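Local structure of protein bicaudal C homolog 1 (Homo sapiens, 6GY4) at residues E5-D10 and I62-K67; T40-A45 and E69-A74. The protein probably binds RNA through KH domains, the first of which is of type I. All blocks are in the same frame, centred on the assembly; numbering follows the deposited sequence.

Contact 1: E5-D10 and I62-K67; sequences ERFRVD and IKVSGK
Phe7 and Ile62 are an antiparallel hydrogen-bonded pair, Ile62 N donating to Phe7 O at 3.0 Å and Phe7 N to Ile62 O at 3.2 Å. Two residues away Glu5 and Val64 repeat the double link: Glu5 N lies 2.8 Å from Val64 O and Val64 N 2.9 Å from Glu5 O, both bonds nearly straight at the hydrogen (168°). Between them Arg6 and Lys63 make the non-hydrogen-bonded pair, reinforced by CA-H...O contacts from Lys63 to Glu5 O and from Arg6 to Ile62 O.

The close packing is on the face bearing Phe7, Ile62 and Val64, which meets helix 68-81 through Lys75, Ile78 and Met79. Phe7 CG stands between its backbone N and carbonyl carbon (chi1 52°), and Ile62 CG1 takes the equivalent place (chi1 76°); the two side chains therefore run alongside each other in the same direction, bringing Phe7 CZ to 3.5 Å from Ile62 CD1. At the neighbouring ring atom, Phe7 CE2 meets Val64 CG2 obliquely at 3.6 Å. Val9, just past the strand, adds its CG2 methyl, 3.8 Å from Ile62 CG2. With an alanine at Phe7, a gap would probably open between the sheet and helix 68-81, and Ile62 CD1 and Val64 CG2 would lose their aromatic neighbour.

The opposite face is loose. Arg6 and Lys63 lead their charged ends away from the contact, and beyond the backbone the Lys63 side chain comes no nearer than 4.1 Å, CB and CG to Glu5 O. Glu5 shares the face of Phe7, but its carboxylate leaves the pair to make a salt bridge with Lys75. The chemistry is thus divided: mutual hydrogen bonds pair the backbones, hydrocarbon packs the helix side together with the Glu5-Lys75 salt bridge, and Arg6 and Lys63 send their charges away on the other.

Contact 2: T40-A45 and E69-A74; sequences TNTQIA and EDVKEA
The segment 40-45 leaves the last turn of helix 32-40 at Thr40, bends through Asn41, whose phi is positive (57°), and straightens into strand 43-45, while 69-74 is a regular helical stretch held by bonds such as Ala74 N to Asp70 O. The chains come nearest at the bend: the CA atoms of Thr40 and Asp70 are 5.3 Å apart, those of Thr42 and Val71 6.5 Å.

The Asp70 side chain faces the backbone of the bend. Its OD2 lies 3.1 Å from Thr40 O, but both are acceptors and no bond joins them. A water bridges the segments instead, donating to Asn41 O at 2.5 Å and to Asp70 OD2 at 2.7 Å, which probably offsets some of the unfavourable crowding of oxygens.

Deeper in, the two threonines work as a unit. Each has its OG1 between the backbone N and the carbonyl carbon (chi1 57° in Thr40, 56° in Thr42), an orientation that lets Thr42 OG1 donate to Thr40 OG1 at 2.6 Å; Thr40 OG1 is also bonded to Ile36 O in the preceding helical turn. Ala74 CB rests against this linked pair, 3.8 Å from either hydroxyl oxygen. The Thr42 and Asp70 side chains meet at a slant, Thr42 CG2 lying 3.7 Å from Asp70 CB, and Thr42 also packs on Val64 of the central strand.

The junction of helix 32-40 with strand 43-45, backed by the C-terminal helix, belongs to the beta-alpha-alpha-beta-beta-alpha topology of a type I KH domain.

The centres of contacts 1 and 2 lie about 8 Å apart, and strand 61-65 connects them as the middle strand of the three-stranded sheet. Having paired with 2-8 in contact 1, it bonds on its other edge to the strand of contact 2, with Lys63 N 2.7 Å from Ala45 O and Ser65 N 3.0 Å from Gln43 O. The chain then turns at Gly66, whose N is 3.3 Å from Val71 CG2, and enters helix 68-81, which covers the Phe7 face of contact 1 and itself supplies one side of contact 2. In type I KH domains the nucleic acid generally lies along the second helix and second strand, so contact 2 is probably nearer that groove.

Contact 1: E5-D10 and I62-K67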
loop_
_atom_site.group_PDB
_atom_site.type_symbol
_atom_site.label_atom_id
_atom_site.label_comp_id
_atom_site.label_asym_id
_atom_site.label_seq_id
_atom_site.Cartn_x
_atom_site.Cartn_y
_atom_site.Cartn_z
ATOM N N GLU A 5 1.745 4.569 -9.269
ATOM C CA GLU A 5 0.785 3.536 -9.638
ATOM C C GLU A 5 -0.439 3.610 -8.737
ATOM O O GLU A 5 -0.312 3.728 -7.514
ATOM C CB GLU A 5 1.425 2.150 -9.556
ATOM C CG GLU A 5 0.634 1.065 -10.253
ATOM C CD GLU A 5 1.492 -0.126 -10.613
ATOM O OE1 GLU A 5 2.733 -0.020 -10.510
ATOM O OE2 GLU A 5 0.924 -1.167 -11.004
ATOM N N ARG A 6 -1.618 3.527 -9.350
ATOM C CA ARG A 6 -2.901 3.618 -8.664
ATOM C C ARG A 6 -3.719 2.380 -9.008
ATOM O O ARG A 6 -4.025 2.144 -10.182
ATOM C CB ARG A 6 -3.638 4.895 -9.074
ATOM C CG ARG A 6 -5.105 4.953 -8.692
ATOM C CD ARG A 6 -5.676 6.317 -9.052
ATOM N NE ARG A 6 -7.125 6.375 -8.890
ATOM C CZ ARG A 6 -7.996 6.122 -9.862
ATOM N NH1 ARG A 6 -7.567 5.788 -11.071
ATOM N NH2 ARG A 6 -9.298 6.203 -9.625
ATOM N N PHE A 7 -4.071 1.593 -7.992
ATOM C CA PHE A 7 -4.747 0.323 -8.213
ATOM C C PHE A 7 -5.812 0.105 -7.146
ATOM O O PHE A 7 -5.742 0.654 -6.043
ATOM C CB PHE A 7 -3.749 -0.844 -8.220
ATOM C CG PHE A 7 -2.851 -0.884 -7.016
ATOM C CD1 PHE A 7 -3.224 -1.588 -5.886
ATOM C CD2 PHE A 7 -1.634 -0.219 -7.017
ATOM C CE1 PHE A 7 -2.406 -1.629 -4.777
ATOM C CE2 PHE A 7 -0.810 -0.256 -5.908
ATOM C CZ PHE A 7 -1.196 -0.964 -4.788
ATOM N N ARG A 8 -6.801 -0.718 -7.490
ATOM C CA ARG A 8 -7.936 -0.960 -6.610
ATOM C C ARG A 8 -7.604 -2.019 -5.567
ATOM O O ARG A 8 -6.868 -2.972 -5.839
ATOM C CB ARG A 8 -9.157 -1.395 -7.422
ATOM N N VAL A 9 -8.149 -1.842 -4.361
ATOM C CA VAL A 9 -7.991 -2.794 -3.269
ATOM C C VAL A 9 -9.352 -3.031 -2.632
ATOM O O VAL A 9 -10.267 -2.211 -2.741
ATOM C CB VAL A 9 -6.982 -2.316 -2.198
ATOM C CG1 VAL A 9 -5.583 -2.202 -2.785
ATOM C CG2 VAL A 9 -7.431 -0.993 -1.586
ATOM N N ASP A 10 -9.480 -4.173 -1.960
ATOM C CA ASP A 10 -10.737 -4.514 -1.311
ATOM C C ASP A 10 -11.054 -3.511 -0.209
ATOM O O ASP A 10 -10.206 -3.206 0.635
ATOM C CB ASP A 10 -10.676 -5.932 -0.741
ATOM C CG ASP A 10 -12.029 -6.425 -0.268
ATOM O OD1 ASP A 10 -12.765 -7.025 -1.081
ATOM O OD2 ASP A 10 -12.361 -6.204 0.916
ATOM N N ILE A 62 -5.557 2.761 -3.901
ATOM C CA ILE A 62 -4.425 3.339 -3.196
ATOM C C ILE A 62 -3.376 3.701 -4.238
ATOM O O ILE A 62 -3.410 3.231 -5.377
ATOM C CB ILE A 62 -3.826 2.415 -2.115
ATOM C CG1 ILE A 62 -2.979 1.309 -2.743
ATOM C CG2 ILE A 62 -4.919 1.850 -1.219
ATOM C CD1 ILE A 62 -1.747 0.977 -1.929
ATOM N N LYS A 63 -2.435 4.549 -3.834
ATOM C CA LYS A 63 -1.495 5.162 -4.764
ATOM C C LYS A 63 -0.086 5.057 -4.199
ATOM O O LYS A 63 0.179 5.541 -3.094
ATOM C CB LYS A 63 -1.879 6.620 -5.020
ATOM C CG LYS A 63 -0.862 7.439 -5.780
ATOM C CD LYS A 63 -1.522 8.692 -6.330
ATOM C CE LYS A 63 -0.573 9.873 -6.337
ATOM N NZ LYS A 63 -0.348 10.410 -4.967
ATOM N N VAL A 64 0.812 4.428 -4.956
ATOM C CA VAL A 64 2.188 4.197 -4.533
ATOM C C VAL A 64 3.119 4.930 -5.489
ATOM O O VAL A 64 2.932 4.874 -6.711
ATOM C CB VAL A 64 2.527 2.696 -4.489
ATOM C CG1 VAL A 64 3.761 2.461 -3.634
ATOM C CG2 VAL A 64 1.345 1.897 -3.965
ATOM N N SER A 65 4.126 5.602 -4.932
ATOM C CA SER A 65 5.053 6.416 -5.703
ATOM C C SER A 65 6.484 6.075 -5.314
ATOM O O SER A 65 6.766 5.739 -4.159
ATOM C CB SER A 65 4.801 7.913 -5.477
ATOM O OG SER A 65 3.419 8.216 -5.574
ATOM N N GLY A 66 7.384 6.168 -6.283
ATOM C CA GLY A 66 8.789 5.909 -6.052
ATOM C C GLY A 66 9.430 5.321 -7.293
ATOM O O GLY A 66 8.937 5.500 -8.403
ATOM N N LYS A 67 10.538 4.615 -7.082
ATOM C CA LYS A 67 11.218 3.956 -8.187
ATOM C C LYS A 67 10.344 2.848 -8.765
ATOM O O LYS A 67 9.567 2.206 -8.052
ATOM C CB LYS A 67 12.562 3.384 -7.729
ATOM C CG LYS A 67 13.389 2.748 -8.840
#

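Contact 2: T40-A45 and E69-A74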
loop_
_atom_site.group_PDB
_atom_site.type_symbol
_atom_site.label_atom_id
_atom_site.label_comp_id
_atom_site.label_asym_id
_atom_site.label_seq_id
_atom_site.Cartn_x
_atom_site.Cartn_y
_atom_site.Cartn_z
ATOM N N THR A 40 10.549 -0.134 1.230
ATOM C CA THR A 40 10.613 0.055 -0.212
ATOM C C THR A 40 10.977 1.476 -0.618
ATOM O O THR A 40 11.227 1.715 -1.803
ATOM C CB THR A 40 9.273 -0.328 -0.855
ATOM O OG1 THR A 40 8.221 0.452 -0.273
ATOM C CG2 THR A 40 8.978 -1.804 -0.636
ATOM N N ASN A 41 11.029 2.411 0.328
ATOM C CA ASN A 41 11.251 3.831 0.047
ATOM C C ASN A 41 10.197 4.360 -0.922
ATOM O O ASN A 41 10.503 4.977 -1.945
ATOM C CB ASN A 41 12.663 4.087 -0.484
ATOM C CG ASN A 41 13.135 5.500 -0.203
ATOM O OD1 ASN A 41 12.812 6.071 0.838
ATOM N ND2 ASN A 41 13.890 6.076 -1.132
ATOM N N THR A 42 8.934 4.110 -0.582
ATOM C CA THR A 42 7.798 4.501 -1.403
ATOM C C THR A 42 6.842 5.347 -0.574
ATOM O O THR A 42 6.956 5.438 0.651
ATOM C CB THR A 42 7.070 3.276 -1.971
ATOM O OG1 THR A 42 6.670 2.417 -0.897
ATOM C CG2 THR A 42 7.982 2.502 -2.907
ATOM N N GLN A 43 5.888 5.972 -1.262
ATOM C CA GLN A 43 4.884 6.826 -0.642
ATOM C C GLN A 43 3.505 6.279 -0.978
ATOM O O GLN A 43 3.175 6.108 -2.155
ATOM C CB GLN A 43 5.017 8.274 -1.125
ATOM C CG GLN A 43 6.414 8.853 -0.976
ATOM C CD GLN A 43 6.433 10.130 -0.158
ATOM O OE1 GLN A 43 5.385 10.669 0.197
ATOM N NE2 GLN A 43 7.628 10.619 0.149
ATOM N N ILE A 44 2.705 6.002 0.048
ATOM C CA ILE A 44 1.397 5.385 -0.132
ATOM C C ILE A 44 0.314 6.399 0.213
ATOM O O ILE A 44 0.463 7.215 1.130
ATOM C CB ILE A 44 1.249 4.106 0.718
ATOM C CG1 ILE A 44 2.387 3.131 0.413
ATOM C CG2 ILE A 44 -0.083 3.430 0.447
ATOM C CD1 ILE A 44 2.381 1.905 1.293
ATOM N N ALA A 45 -0.785 6.346 -0.537
ATOM C CA ALA A 45 -1.905 7.254 -0.336
ATOM C C ALA A 45 -3.199 6.503 -0.613
ATOM O O ALA A 45 -3.268 5.714 -1.556
ATOM C CB ALA A 45 -1.791 8.481 -1.246
ATOM N N GLU A 69 11.003 -0.106 -9.623
ATOM C CA GLU A 69 11.171 -1.392 -8.956
ATOM C C GLU A 69 10.584 -1.365 -7.550
ATOM O O GLU A 69 9.951 -2.335 -7.119
ATOM C CB GLU A 69 12.648 -1.775 -8.920
ATOM C CG GLU A 69 13.245 -2.021 -10.295
ATOM C CD GLU A 69 12.515 -3.110 -11.055
ATOM O OE1 GLU A 69 12.139 -4.125 -10.429
ATOM O OE2 GLU A 69 12.325 -2.959 -12.281
ATOM N N ASP A 70 10.779 -0.264 -6.822
ATOM C CA ASP A 70 10.254 -0.177 -5.464
ATOM C C ASP A 70 8.733 -0.140 -5.462
ATOM O O ASP A 70 8.091 -0.766 -4.609
ATOM C CB ASP A 70 10.821 1.054 -4.763
ATOM C CG ASP A 70 12.323 0.991 -4.597
ATOM O OD1 ASP A 70 12.885 -0.117 -4.704
ATOM O OD2 ASP A 70 12.942 2.049 -4.358
ATOM N N VAL A 71 8.138 0.597 -6.403
ATOM C CA VAL A 71 6.682 0.625 -6.516
ATOM C C VAL A 71 6.149 -0.765 -6.833
ATOM O O VAL A 71 5.126 -1.192 -6.286
ATOM C CB VAL A 71 6.252 1.656 -7.576
ATOM C CG1 VAL A 71 4.758 1.546 -7.852
ATOM C CG2 VAL A 71 6.605 3.059 -7.121
ATOM N N LYS A 72 6.844 -1.498 -7.706
ATOM C CA LYS A 72 6.417 -2.851 -8.041
ATOM C C LYS A 72 6.486 -3.769 -6.827
ATOM O O LYS A 72 5.652 -4.670 -6.675
ATOM C CB LYS A 72 7.271 -3.400 -9.184
ATOM N N GLU A 73 7.471 -3.555 -5.951
ATOM C CA GLU A 73 7.613 -4.403 -4.770
ATOM C C GLU A 73 6.621 -4.015 -3.683
ATOM O O GLU A 73 6.154 -4.873 -2.927
ATOM C CB GLU A 73 9.041 -4.326 -4.237
ATOM C CG GLU A 73 10.092 -4.913 -5.156
ATOM C CD GLU A 73 11.496 -4.555 -4.721
ATOM O OE1 GLU A 73 11.630 -3.740 -3.786
ATOM O OE2 GLU A 73 12.462 -5.084 -5.311
ATOM N N ALA A 74 6.306 -2.724 -3.570
ATOM C CA ALA A 74 5.296 -2.305 -2.607
ATOM C C ALA A 74 3.913 -2.785 -3.025
ATOM O O ALA A 74 3.104 -3.179 -2.178
ATOM C CB ALA A 74 5.319 -0.787 -2.447
HETATM O O HOH W 1 11.490 4.377 -4.217
#